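D-xylonate dehydratase (PDB 5OYN) catalyses the dehydration of D-xylonate to 2-dehydro-3-deoxy-D-arabinonate in D-xylose degradation, and also dehydrates D-gluconate, using a [2Fe-2S] cluster and magnesium. Local coordinates at residues A278-A283 against A389-L394; H292-A297 against D307-A312; Y313-I318 against W343-Q348; M219-E224 against G336-V341; V319-A324 against E330-A335. All blocks are in the same frame, centred on the assembly; numbering follows the deposited sequence.

Interaction 4 opens first, on helix 215-225. Helix 270-282 then opens interaction 1. Interaction 2 closes at once, bringing helix 289-299 to helix 306-312, and is nested inside interactions 1 and 4. The loop that follows opens interaction 3 at 313-318 and interaction 5 at 319-324. Interaction 5 closes on helix 329-335 and is nested in interactions 1, 3 and 4. Interactions 4 and 3 both close on helix 337-347, and they cross. Interaction 1 closes last, at 389-394. It encloses interaction 3 and crosses interaction 4. The contacts tie a cluster of helices to the 313-324 loop and to the chain entering strand 392-393.

Interaction 1. Residues A278-A283 against A389-L394; sequences ALVAAA and AGFLVL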
# COMPACT_ATOMS: atom_id res chain seq x y z
N ALA A 278 30.07 -19.89 -18.24
CA ALA A 278 29.99 -21.33 -18.04
C ALA A 278 28.60 -21.72 -17.59
O ALA A 278 28.01 -22.69 -18.11
CB ALA A 278 31.04 -21.80 -17.03
N LEU A 279 28.04 -20.96 -16.64
CA LEU A 279 26.71 -21.27 -16.14
C LEU A 279 25.67 -21.19 -17.26
O LEU A 279 24.83 -22.09 -17.39
CB LEU A 279 26.34 -20.32 -15.01
CG LEU A 279 24.86 -20.42 -14.67
CD1 LEU A 279 24.62 -21.64 -13.80
CD2 LEU A 279 24.48 -19.16 -13.99
N VAL A 280 25.74 -20.15 -18.09
CA VAL A 280 24.76 -20.02 -19.16
C VAL A 280 24.69 -21.29 -19.99
O VAL A 280 23.60 -21.76 -20.34
CB VAL A 280 25.09 -18.81 -20.05
CG1 VAL A 280 24.14 -18.78 -21.24
CG2 VAL A 280 25.00 -17.55 -19.25
N ALA A 281 25.85 -21.90 -20.28
CA ALA A 281 25.86 -23.03 -21.19
C ALA A 281 25.29 -24.28 -20.53
O ALA A 281 24.49 -25.00 -21.13
CB ALA A 281 27.27 -23.29 -21.70
N ALA A 282 25.70 -24.55 -19.28
CA ALA A 282 25.23 -25.73 -18.55
C ALA A 282 23.73 -25.68 -18.28
O ALA A 282 23.11 -26.74 -18.13
CB ALA A 282 25.98 -25.87 -17.23
N ALA A 283 23.15 -24.48 -18.20
CA ALA A 283 21.75 -24.29 -17.87
C ALA A 283 20.85 -24.20 -19.09
O ALA A 283 19.66 -23.91 -18.94
CB ALA A 283 21.58 -23.01 -17.04
N ALA A 389 26.74 -28.18 -25.26
CA ALA A 389 25.51 -27.41 -25.11
C ALA A 389 25.74 -25.90 -25.15
O ALA A 389 24.77 -25.15 -25.24
CB ALA A 389 24.80 -27.77 -23.81
N GLY A 390 27.00 -25.46 -25.09
CA GLY A 390 27.31 -24.05 -25.13
C GLY A 390 26.92 -23.42 -26.45
O GLY A 390 26.50 -24.08 -27.40
N PHE A 391 27.05 -22.11 -26.50
CA PHE A 391 26.82 -21.41 -27.75
C PHE A 391 27.93 -21.78 -28.71
O PHE A 391 29.05 -22.09 -28.30
CB PHE A 391 26.78 -19.90 -27.55
CG PHE A 391 25.68 -19.45 -26.64
CD1 PHE A 391 24.40 -19.96 -26.76
CD2 PHE A 391 25.92 -18.51 -25.65
CE1 PHE A 391 23.37 -19.55 -25.91
CE2 PHE A 391 24.90 -18.09 -24.80
CZ PHE A 391 23.63 -18.61 -24.93
N LEU A 392 27.61 -21.78 -29.99
CA LEU A 392 28.56 -22.11 -31.04
C LEU A 392 28.73 -20.87 -31.91
O LEU A 392 27.89 -20.59 -32.76
CB LEU A 392 28.09 -23.31 -31.85
CG LEU A 392 29.08 -23.64 -32.97
CD1 LEU A 392 30.48 -23.84 -32.39
CD2 LEU A 392 28.63 -24.86 -33.75
N VAL A 393 29.82 -20.12 -31.71
CA VAL A 393 30.04 -18.97 -32.58
C VAL A 393 30.36 -19.46 -33.99
O VAL A 393 31.08 -20.45 -34.19
CB VAL A 393 31.12 -18.03 -32.04
CG1 VAL A 393 32.31 -18.81 -31.62
CG2 VAL A 393 31.50 -16.99 -33.11
N LEU A 394 29.77 -18.78 -34.97
CA LEU A 394 29.89 -19.13 -36.37
C LEU A 394 30.41 -17.93 -37.14
O LEU A 394 30.05 -16.78 -36.86
CB LEU A 394 28.55 -19.59 -36.95
CG LEU A 394 28.00 -20.96 -36.52
CD1 LEU A 394 27.00 -21.50 -37.55
CD2 LEU A 394 29.12 -21.99 -36.28
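The methyl group of Ala281 lies against the backbone of Gly390. Ala281 CB is 3.5 Å from Gly390 CA, and it also touches the amide nitrogen of that residue. One residue ends in a methyl and the other has no side chain. The two backbones come close here, with Ala281 CA and Gly390 CA 4.3 Å apart. Just before the glycine, Ala389 turns its methyl toward the helix, and Ala389 CB sits 3.9 Å from the carbonyl oxygen of Ala281. Just after it, Phe391 extends the contact to Val280. The CG1 methyl of Val280 meets the far end of the ring, 3.7 Å from Phe391 CE2 and about as close to CZ. The two side chains cross at about a right angle, and the methyl approaches the ring obliquely. In Val280 the CG1 branch stands opposite the backbone N (chi1 174°), and this is the branch that meets the ring. Phe391 has CG opposite its own carbonyl carbon (chi1 -61°), which carries the ring back to the helix. No hydrogen bond joins the segments. All five touching residues are buried, and the contact rests on apolar packing. It joins the end of helix 270-282 to a segment from the C-terminal part of the dehydratase. Residues 313-318 bridge the two sides: Ile315 and Tyr313 bond to the backbones of Ala389 and Gly390, and Ile318 to that of Ala282. Helix 270-282 also packs on helices 215-225 and 337-347 through Leu279, while Phe391 rests on Ile403 of strand 401-404.

Interaction 2. Residues H292-A297 against D307-A312; sequences HIVAMA and DDWRAA
Trp309 points the benzene end of its indole at helix 289-299 and meets Ile293 and Val294 with its edge. The touching atoms, Ile293 CB and Val294 CG2, lie near the plane of the ring, so this is an edge contact and not a stack. The outermost ring carbon, Trp309 CH2, is 4.1 Å from Ile293 CB. The CD1 methyl of Ile293 lies equally near the same carbon. The neighbouring ring carbon, Trp309 CZ2, is 4.2 Å from Val294 CG2. Each of the two aliphatic chains crosses the indole obliquely. In Trp309 CG stands opposite the carbonyl carbon (chi1 -60°), and chi2 of 107° swings the benzene part toward helix 289-299. The long indole reaches between well-separated backbones: the nearest pair, Val294 CA and Asp308 CA, is 10.3 Å apart. The contact joins two successive helices, 289-299 and 306-312, in the N-terminal part of the dehydratase. Helix 270-282 packs beside both partners, with Ile277 against Trp309 and Val280 against Ile293. Asp308 forms a salt bridge to Lys270 of that helix. On another side of helix 289-299, His292 hydrogen-bonds to the carboxylated Lys139 of the magnesium site. The Trp309 contact itself lies away from that site. No hydrogen bond crosses between the segments. The three touching residues are buried and meet through carbon atoms, so the contact depends on dispersion and on the exclusion of water.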
# COMPACT_ATOMS: atom_id res chain seq x y z
N HIS A 292 24.14 -9.36 -23.55
CA HIS A 292 24.05 -8.76 -22.23
C HIS A 292 25.31 -8.98 -21.41
O HIS A 292 25.75 -8.08 -20.69
CB HIS A 292 22.85 -9.31 -21.45
CG HIS A 292 21.54 -8.94 -22.04
ND1 HIS A 292 21.27 -7.68 -22.52
CD2 HIS A 292 20.41 -9.67 -22.23
CE1 HIS A 292 20.03 -7.65 -22.99
NE2 HIS A 292 19.49 -8.84 -22.82
N ILE A 293 25.88 -10.18 -21.47
CA ILE A 293 27.09 -10.41 -20.70
C ILE A 293 28.23 -9.55 -21.23
O ILE A 293 29.03 -9.01 -20.46
CB ILE A 293 27.45 -11.91 -20.68
CG1 ILE A 293 26.46 -12.66 -19.79
CG2 ILE A 293 28.86 -12.10 -20.17
CD1 ILE A 293 26.65 -14.15 -19.76
N VAL A 294 28.29 -9.36 -22.55
CA VAL A 294 29.34 -8.51 -23.12
C VAL A 294 29.12 -7.07 -22.69
O VAL A 294 30.04 -6.41 -22.18
CB VAL A 294 29.40 -8.65 -24.65
CG1 VAL A 294 30.18 -7.50 -25.26
CG2 VAL A 294 30.04 -9.97 -25.05
N ALA A 295 27.90 -6.56 -22.89
CA ALA A 295 27.53 -5.21 -22.46
C ALA A 295 27.95 -4.93 -21.02
O ALA A 295 28.53 -3.88 -20.72
CB ALA A 295 26.02 -5.00 -22.62
N MET A 296 27.66 -5.86 -20.11
CA MET A 296 28.04 -5.63 -18.72
C MET A 296 29.56 -5.66 -18.55
O MET A 296 30.12 -4.83 -17.82
CB MET A 296 27.37 -6.67 -17.82
CG MET A 296 25.86 -6.65 -17.94
SD MET A 296 25.10 -8.19 -17.37
CE MET A 296 25.68 -8.13 -15.71
N ALA A 297 30.23 -6.61 -19.22
CA ALA A 297 31.69 -6.69 -19.19
C ALA A 297 32.31 -5.37 -19.63
O ALA A 297 33.09 -4.76 -18.89
CB ALA A 297 32.16 -7.83 -20.09
N ASP A 307 36.39 -15.84 -28.46
CA ASP A 307 37.05 -17.01 -27.91
C ASP A 307 36.57 -17.34 -26.51
O ASP A 307 36.58 -18.51 -26.11
CB ASP A 307 38.56 -16.82 -27.94
CG ASP A 307 39.17 -17.27 -29.25
OD1 ASP A 307 38.74 -18.34 -29.78
OD2 ASP A 307 40.06 -16.55 -29.77
N ASP A 308 36.12 -16.34 -25.76
CA ASP A 308 35.54 -16.62 -24.46
C ASP A 308 34.26 -17.45 -24.57
O ASP A 308 33.96 -18.22 -23.65
CB ASP A 308 35.30 -15.31 -23.73
CG ASP A 308 36.59 -14.60 -23.40
OD1 ASP A 308 37.41 -15.20 -22.65
OD2 ASP A 308 36.80 -13.47 -23.91
N TRP A 309 33.53 -17.35 -25.68
CA TRP A 309 32.36 -18.20 -25.88
C TRP A 309 32.74 -19.60 -26.35
O TRP A 309 32.15 -20.59 -25.88
CB TRP A 309 31.38 -17.56 -26.86
CG TRP A 309 30.88 -16.22 -26.41
CD1 TRP A 309 31.22 -15.00 -26.91
CD2 TRP A 309 29.96 -15.96 -25.33
NE1 TRP A 309 30.58 -14.00 -26.22
CE2 TRP A 309 29.80 -14.56 -25.25
CE3 TRP A 309 29.26 -16.78 -24.43
CZ2 TRP A 309 28.96 -13.96 -24.31
CZ3 TRP A 309 28.43 -16.19 -23.50
CH2 TRP A 309 28.28 -14.79 -23.45
N ARG A 310 33.69 -19.72 -27.29
CA ARG A 310 34.17 -21.04 -27.71
C ARG A 310 34.68 -21.86 -26.54
O ARG A 310 34.55 -23.09 -26.54
CB ARG A 310 35.27 -20.93 -28.77
CG ARG A 310 34.84 -20.30 -30.08
CD ARG A 310 35.94 -19.86 -31.03
NE ARG A 310 35.35 -19.77 -32.36
CZ ARG A 310 35.44 -18.70 -33.15
NH1 ARG A 310 36.14 -17.63 -32.75
NH2 ARG A 310 34.84 -18.71 -34.34
N ALA A 311 35.27 -21.20 -25.55
CA ALA A 311 35.72 -21.89 -24.35
C ALA A 311 34.64 -22.78 -23.75
O ALA A 311 34.91 -23.91 -23.32
CB ALA A 311 36.20 -20.87 -23.33
N ALA A 312 33.39 -22.29 -23.73
CA ALA A 312 32.28 -22.92 -23.03
C ALA A 312 31.41 -23.82 -23.92
O ALA A 312 30.47 -24.42 -23.41
CB ALA A 312 31.40 -21.85 -22.39

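Interaction 3. Residues Y313-I318 against W343-Q348; sequences YDIPLI and WELLQQ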
# COMPACT_ATOMS: atom_id res chain seq x y z
N TYR A 313 31.71 -23.94 -25.21
CA TYR A 313 30.87 -24.75 -26.10
C TYR A 313 30.73 -26.19 -25.61
O TYR A 313 29.64 -26.78 -25.70
CB TYR A 313 31.43 -24.72 -27.52
CG TYR A 313 30.68 -25.59 -28.51
CD1 TYR A 313 29.30 -25.45 -28.67
CD2 TYR A 313 31.33 -26.55 -29.27
CE1 TYR A 313 28.60 -26.24 -29.57
CE2 TYR A 313 30.64 -27.36 -30.16
CZ TYR A 313 29.28 -27.19 -30.31
OH TYR A 313 28.57 -27.97 -31.19
N ASP A 314 31.81 -26.79 -25.10
CA ASP A 314 31.78 -28.20 -24.72
C ASP A 314 31.31 -28.42 -23.29
O ASP A 314 31.69 -29.42 -22.66
CB ASP A 314 33.16 -28.83 -24.92
CG ASP A 314 34.22 -28.25 -23.99
OD1 ASP A 314 33.93 -27.27 -23.26
OD2 ASP A 314 35.36 -28.79 -24.00
N ILE A 315 30.53 -27.49 -22.75
CA ILE A 315 29.83 -27.72 -21.48
C ILE A 315 28.56 -28.51 -21.77
O ILE A 315 27.78 -28.12 -22.66
CB ILE A 315 29.50 -26.39 -20.81
CG1 ILE A 315 30.77 -25.55 -20.62
CG2 ILE A 315 28.77 -26.65 -19.49
CD1 ILE A 315 31.46 -25.73 -19.30
N PRO A 316 28.31 -29.62 -21.08
CA PRO A 316 27.05 -30.34 -21.28
C PRO A 316 25.87 -29.60 -20.65
O PRO A 316 26.03 -28.78 -19.73
CB PRO A 316 27.28 -31.69 -20.59
CG PRO A 316 28.32 -31.40 -19.54
CD PRO A 316 29.14 -30.21 -20.01
N LEU A 317 24.68 -29.90 -21.17
CA LEU A 317 23.43 -29.35 -20.65
C LEU A 317 22.98 -30.18 -19.46
O LEU A 317 22.77 -31.39 -19.60
CB LEU A 317 22.37 -29.36 -21.74
CG LEU A 317 20.94 -29.13 -21.25
CD1 LEU A 317 20.76 -27.68 -20.78
CD2 LEU A 317 19.93 -29.49 -22.33
N ILE A 318 22.82 -29.56 -18.29
CA ILE A 318 22.49 -30.32 -17.09
C ILE A 318 21.17 -29.94 -16.43
O ILE A 318 20.71 -30.68 -15.56
CB ILE A 318 23.62 -30.28 -16.05
CG1 ILE A 318 24.11 -28.85 -15.81
CG2 ILE A 318 24.77 -31.19 -16.49
CD1 ILE A 318 25.01 -28.76 -14.60
N TRP A 343 27.67 -25.76 -8.63
CA TRP A 343 28.41 -26.78 -7.90
C TRP A 343 28.92 -27.85 -8.85
O TRP A 343 30.11 -28.19 -8.83
CB TRP A 343 27.50 -27.39 -6.83
CG TRP A 343 28.13 -28.44 -5.97
CD1 TRP A 343 28.69 -28.27 -4.73
CD2 TRP A 343 28.20 -29.85 -6.24
NE1 TRP A 343 29.12 -29.48 -4.23
CE2 TRP A 343 28.83 -30.46 -5.14
CE3 TRP A 343 27.81 -30.65 -7.32
CZ2 TRP A 343 29.08 -31.83 -5.09
CZ3 TRP A 343 28.06 -32.00 -7.27
CH2 TRP A 343 28.68 -32.58 -6.16
N GLU A 344 28.02 -28.38 -9.67
CA GLU A 344 28.37 -29.32 -10.73
C GLU A 344 29.60 -28.83 -11.50
O GLU A 344 30.58 -29.55 -11.64
CB GLU A 344 27.16 -29.49 -11.65
CG GLU A 344 26.95 -30.86 -12.26
CD GLU A 344 26.75 -31.97 -11.23
OE1 GLU A 344 26.05 -31.77 -10.23
OE2 GLU A 344 27.31 -33.07 -11.46
N LEU A 345 29.56 -27.57 -11.95
CA LEU A 345 30.68 -27.03 -12.72
C LEU A 345 31.95 -26.95 -11.87
O LEU A 345 33.02 -27.41 -12.29
CB LEU A 345 30.32 -25.65 -13.27
CG LEU A 345 29.39 -25.69 -14.48
CD1 LEU A 345 28.73 -24.34 -14.69
CD2 LEU A 345 30.13 -26.15 -15.75
N LEU A 346 31.83 -26.38 -10.66
CA LEU A 346 32.99 -26.24 -9.79
C LEU A 346 33.72 -27.57 -9.59
O LEU A 346 34.95 -27.61 -9.54
CB LEU A 346 32.54 -25.66 -8.44
CG LEU A 346 33.60 -25.51 -7.37
CD1 LEU A 346 34.28 -24.18 -7.55
CD2 LEU A 346 32.98 -25.61 -5.98
N GLN A 347 32.96 -28.67 -9.50
CA GLN A 347 33.57 -29.98 -9.29
C GLN A 347 34.41 -30.43 -10.49
O GLN A 347 35.31 -31.26 -10.32
CB GLN A 347 32.48 -31.02 -9.00
CG GLN A 347 31.69 -30.81 -7.72
CD GLN A 347 32.57 -30.57 -6.50
OE1 GLN A 347 33.01 -29.45 -6.25
NE2 GLN A 347 32.81 -31.63 -5.72
N GLN A 348 34.13 -29.93 -11.70
CA GLN A 348 34.92 -30.28 -12.88
C GLN A 348 35.92 -29.19 -13.25
O GLN A 348 36.38 -29.15 -14.40
CB GLN A 348 34.03 -30.55 -14.09
CG GLN A 348 32.84 -31.39 -13.80
CD GLN A 348 33.22 -32.78 -13.44
OE1 GLN A 348 33.92 -33.46 -14.19
NE2 GLN A 348 32.77 -33.24 -12.27
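Ile315 and Leu345 meet through their outer methyls. Leu345 CD2 is 3.8 Å from Ile315 CD1 and 4.0 Å from Ile315 CG2, so one methyl sits against both branches. The two side chains cross at about a right angle. A second touch lies next to it. Ile318 CD1 rests on the aliphatic part of Glu344, 3.7 Å from Glu344 CG and as near to CB. Ile318 holds CG1 between its backbone N and carbonyl carbon (chi1 49°), and the extended chain beyond it reaches the helix. Glu344 bends at chi2 (60°), turning its carboxylate away from the isoleucine. The polar end is held further out: OE2 accepts a hydrogen bond from Tyr381 N, and OE1 forms a salt bridge with Arg375. Ala282 touches Ile315, Ile318 and Leu345. Asp314 adds a salt bridge to Arg350, just beyond the helix. This is a loop-on-helix contact: an irregular segment, 313-318, lays two isoleucines against the last turn of helix 337-347 in the N-terminal part of this IlvD/Edd dehydratase.

Interaction 4. Residues M219-E224 against G336-V341; sequences MNAVAE and GGAPAV
Glu224 of helix 215-225 reaches across to Ala338 and Pro339 in the first turn of helix 337-347. The two helix segments form a crossed pair, with an angle of -60° and axes 9.8 Å apart at their closest. Glu224 has the most surface buried by the contact, followed closely by Ala338. The glutamate chain is extended beyond CG (chi2 -177°), and this carries the carboxylate over to the start of the other helix. Glu224 OE1 lies 3.5 Å from the methyl carbon of Ala338. Glu224 OE2 comes beside the pyrrolidine ring, near CG and CD of Pro339. The glutamate crosses this ring at about a right angle. Ala221, one turn earlier, adds a small touch, its CB 4.3 Å from Ala338 CB. Gly336 ends the preceding helix, 329-335, in a Schellman motif, and the chain turns there into helix 337-347. The carboxylate is buried, but its oxygens have polar partners. OE2 accepts a hydrogen bond from Gly232 N, and OE1 one from Ala234 N. The carboxylate lies near the N-terminal end of helix 337-347, whose dipole would probably help to stabilise the charge. Leu279 of helix 270-282 packs against both helices, touching Ala221 and Val341. No direct hydrogen bond links the two segments. One water bridges them: it donates to Glu224 OE1 at 2.6 Å and accepts from Ala338 N at 3.2 Å.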
# COMPACT_ATOMS: atom_id res chain seq x y z
N MET A 219 19.44 -14.40 -17.19
CA MET A 219 20.12 -13.24 -16.64
C MET A 219 20.08 -13.21 -15.12
O MET A 219 20.99 -12.67 -14.48
CB MET A 219 19.51 -11.95 -17.21
CG MET A 219 19.76 -11.76 -18.70
SD MET A 219 21.42 -12.22 -19.25
CE MET A 219 22.45 -11.04 -18.35
N ASN A 220 19.07 -13.80 -14.50
CA ASN A 220 19.08 -13.80 -13.05
C ASN A 220 20.03 -14.85 -12.49
O ASN A 220 20.72 -14.61 -11.50
CB ASN A 220 17.65 -13.93 -12.52
CG ASN A 220 16.94 -12.57 -12.48
OD1 ASN A 220 17.20 -11.75 -11.60
ND2 ASN A 220 16.10 -12.30 -13.48
N ALA A 221 20.11 -16.01 -13.14
CA ALA A 221 21.15 -16.97 -12.79
C ALA A 221 22.54 -16.38 -13.04
O ALA A 221 23.47 -16.62 -12.26
CB ALA A 221 20.97 -18.26 -13.59
N VAL A 222 22.69 -15.58 -14.10
CA VAL A 222 23.98 -14.95 -14.40
C VAL A 222 24.42 -14.08 -13.24
O VAL A 222 25.54 -14.20 -12.74
CB VAL A 222 23.90 -14.15 -15.71
CG1 VAL A 222 24.99 -13.06 -15.75
CG2 VAL A 222 23.98 -15.08 -16.90
N ALA A 223 23.54 -13.18 -12.79
CA ALA A 223 23.93 -12.29 -11.70
C ALA A 223 24.34 -13.08 -10.47
O ALA A 223 25.14 -12.59 -9.67
CB ALA A 223 22.78 -11.33 -11.35
N GLU A 224 23.78 -14.28 -10.28
CA GLU A 224 24.24 -15.10 -9.18
C GLU A 224 25.64 -15.64 -9.46
O GLU A 224 26.55 -15.50 -8.63
CB GLU A 224 23.26 -16.24 -8.90
CG GLU A 224 23.16 -16.60 -7.41
CD GLU A 224 22.23 -17.79 -7.10
OE1 GLU A 224 21.13 -17.89 -7.69
OE2 GLU A 224 22.61 -18.62 -6.25
N GLY A 336 17.63 -27.07 -6.48
CA GLY A 336 18.78 -26.37 -5.94
C GLY A 336 19.16 -25.17 -6.76
O GLY A 336 20.12 -24.46 -6.44
N GLY A 337 18.43 -24.95 -7.85
CA GLY A 337 18.60 -23.80 -8.73
C GLY A 337 20.03 -23.55 -9.14
O GLY A 337 20.83 -24.48 -9.33
N ALA A 338 20.37 -22.27 -9.29
CA ALA A 338 21.69 -21.92 -9.81
C ALA A 338 22.84 -22.45 -8.97
O ALA A 338 23.79 -23.00 -9.56
CB ALA A 338 21.80 -20.40 -9.98
N PRO A 339 22.83 -22.35 -7.63
CA PRO A 339 23.98 -22.89 -6.88
C PRO A 339 24.23 -24.35 -7.17
O PRO A 339 25.38 -24.78 -7.21
CB PRO A 339 23.58 -22.66 -5.41
CG PRO A 339 22.60 -21.59 -5.46
CD PRO A 339 21.83 -21.77 -6.72
N ALA A 340 23.17 -25.14 -7.38
CA ALA A 340 23.37 -26.56 -7.69
C ALA A 340 24.06 -26.73 -9.04
O ALA A 340 24.91 -27.61 -9.21
CB ALA A 340 22.04 -27.31 -7.65
N VAL A 341 23.73 -25.88 -10.01
CA VAL A 341 24.37 -25.96 -11.32
C VAL A 341 25.83 -25.54 -11.20
O VAL A 341 26.73 -26.22 -11.71
CB VAL A 341 23.61 -25.10 -12.34
CG1 VAL A 341 24.15 -25.31 -13.73
CG2 VAL A 341 22.10 -25.41 -12.29
O HOH W 1 19.29 -19.66 -7.80

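Interaction 5. Residues V319-A324 against E330-A335; sequences VNMQPA and ERFHRA
Met321 and Phe332 face each other with CA atoms 7.2 Å apart, the first as the last residue of an inverse gamma turn centred on Asn320, the second on helix 329-335. The turn is closed by a weak bond from Met321 N to Val319 O. It brings Val319 and Met321 to the same aromatic side chain, and both turn toward the helix. The Met321 sulfur meets the base of Phe332: SD is 3.6 Å from CB and 3.8 Å from CG. The two chains cross at about a right angle. SD lies 4.5 Å from the centroid of the Phe332 ring and 41° off the ring normal. This is an oblique Met-aromatic contact. Val319 takes the outer part of the ring, with CG1 3.9 Å from Phe332 CE1, and its approach is oblique too. Phe332 CG is placed opposite the backbone N (chi1 178°), and the ring extends from the helix toward Val319. The Met321 side chain is about 8 Å from that of Cys210, a ligand of the [2Fe-2S] cluster, and about 11 Å from the cluster itself. Val341 of helix 337-347 touches both Val319 and Phe332. Residues 374-376 meet both sides: Asn320 ND2 of the loop hydrogen-bonds to Glu376 O, and Arg331 of the helix makes salt bridges to Asp374 and Glu376. Two residues on from Phe332, Arg334 makes a cation-pi contact with Trp167 of a neighbouring subunit.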
# COMPACT_ATOMS: atom_id res chain seq x y z
N VAL A 319 20.50 -28.85 -16.82
CA VAL A 319 19.22 -28.50 -16.20
C VAL A 319 18.09 -28.90 -17.14
O VAL A 319 18.10 -28.56 -18.32
CB VAL A 319 19.14 -27.01 -15.81
CG1 VAL A 319 20.43 -26.56 -15.15
CG2 VAL A 319 18.76 -26.12 -16.98
N ASN A 320 17.12 -29.64 -16.59
CA ASN A 320 16.08 -30.28 -17.38
C ASN A 320 14.85 -29.37 -17.46
O ASN A 320 13.77 -29.68 -16.97
CB ASN A 320 15.73 -31.64 -16.79
CG ASN A 320 14.91 -32.47 -17.74
OD1 ASN A 320 14.69 -32.08 -18.89
ND2 ASN A 320 14.43 -33.62 -17.26
N MET A 321 15.03 -28.24 -18.14
CA MET A 321 14.09 -27.14 -18.14
C MET A 321 13.78 -26.69 -19.57
O MET A 321 14.70 -26.49 -20.37
CB MET A 321 14.66 -25.97 -17.34
CG MET A 321 13.66 -25.20 -16.52
SD MET A 321 14.49 -23.97 -15.50
CE MET A 321 13.48 -22.53 -15.87
N GLN A 322 12.49 -26.50 -19.87
CA GLN A 322 12.06 -25.87 -21.11
C GLN A 322 12.81 -24.56 -21.34
O GLN A 322 13.08 -23.83 -20.38
CB GLN A 322 10.55 -25.62 -21.07
CG GLN A 322 9.76 -26.78 -21.64
CD GLN A 322 8.28 -26.73 -21.31
OE1 GLN A 322 7.52 -25.92 -21.87
NE2 GLN A 322 7.85 -27.61 -20.41
N PRO A 323 13.17 -24.21 -22.58
CA PRO A 323 12.89 -24.89 -23.86
C PRO A 323 13.80 -26.08 -24.17
O PRO A 323 13.39 -26.94 -24.94
CB PRO A 323 13.11 -23.78 -24.90
CG PRO A 323 14.08 -22.88 -24.28
CD PRO A 323 13.81 -22.90 -22.79
N ALA A 324 14.99 -26.14 -23.57
CA ALA A 324 15.88 -27.26 -23.87
C ALA A 324 15.34 -28.59 -23.35
O ALA A 324 15.59 -29.63 -23.97
CB ALA A 324 17.27 -26.99 -23.28
N GLU A 330 9.82 -23.86 -11.05
CA GLU A 330 9.57 -24.43 -9.73
C GLU A 330 10.44 -25.65 -9.49
O GLU A 330 11.10 -25.75 -8.45
CB GLU A 330 8.10 -24.79 -9.58
CG GLU A 330 7.18 -23.60 -9.35
CD GLU A 330 5.89 -24.01 -8.69
OE1 GLU A 330 5.94 -24.25 -7.47
OE2 GLU A 330 4.85 -24.13 -9.39
N ARG A 331 10.45 -26.60 -10.42
CA ARG A 331 11.27 -27.79 -10.24
C ARG A 331 12.75 -27.44 -10.19
O ARG A 331 13.52 -28.01 -9.39
CB ARG A 331 10.98 -28.80 -11.34
CG ARG A 331 9.63 -29.51 -11.20
CD ARG A 331 9.54 -30.37 -9.94
NE ARG A 331 10.52 -31.45 -9.85
CZ ARG A 331 10.38 -32.67 -10.39
NH1 ARG A 331 9.31 -32.97 -11.10
NH2 ARG A 331 11.32 -33.59 -10.22
N PHE A 332 13.17 -26.47 -11.01
CA PHE A 332 14.57 -26.07 -11.02
C PHE A 332 15.00 -25.58 -9.64
O PHE A 332 16.01 -26.04 -9.09
CB PHE A 332 14.80 -25.00 -12.09
CG PHE A 332 16.22 -24.49 -12.12
CD1 PHE A 332 17.30 -25.37 -12.16
CD2 PHE A 332 16.48 -23.12 -12.10
CE1 PHE A 332 18.59 -24.91 -12.18
CE2 PHE A 332 17.77 -22.65 -12.12
CZ PHE A 332 18.83 -23.54 -12.16
N HIS A 333 14.21 -24.69 -9.04
CA HIS A 333 14.61 -24.11 -7.76
C HIS A 333 14.53 -25.14 -6.64
O HIS A 333 15.37 -25.13 -5.72
CB HIS A 333 13.75 -22.88 -7.44
CG HIS A 333 13.88 -22.44 -6.01
ND1 HIS A 333 13.00 -22.84 -5.03
CD2 HIS A 333 14.84 -21.71 -5.39
CE1 HIS A 333 13.39 -22.34 -3.87
NE2 HIS A 333 14.50 -21.65 -4.06
N ARG A 334 13.55 -26.03 -6.67
CA ARG A 334 13.48 -27.09 -5.67
C ARG A 334 14.66 -28.06 -5.79
O ARG A 334 15.09 -28.64 -4.78
CB ARG A 334 12.17 -27.85 -5.82
CG ARG A 334 11.75 -28.67 -4.62
CD ARG A 334 10.23 -28.49 -4.38
NE ARG A 334 9.43 -29.10 -5.44
CZ ARG A 334 8.44 -28.47 -6.07
NH1 ARG A 334 8.13 -27.23 -5.73
NH2 ARG A 334 7.76 -29.09 -7.04
N ALA A 335 15.18 -28.25 -7.01
CA ALA A 335 16.38 -29.05 -7.22
C ALA A 335 17.66 -28.37 -6.74
O ALA A 335 18.69 -29.05 -6.62
CB ALA A 335 16.52 -29.40 -8.70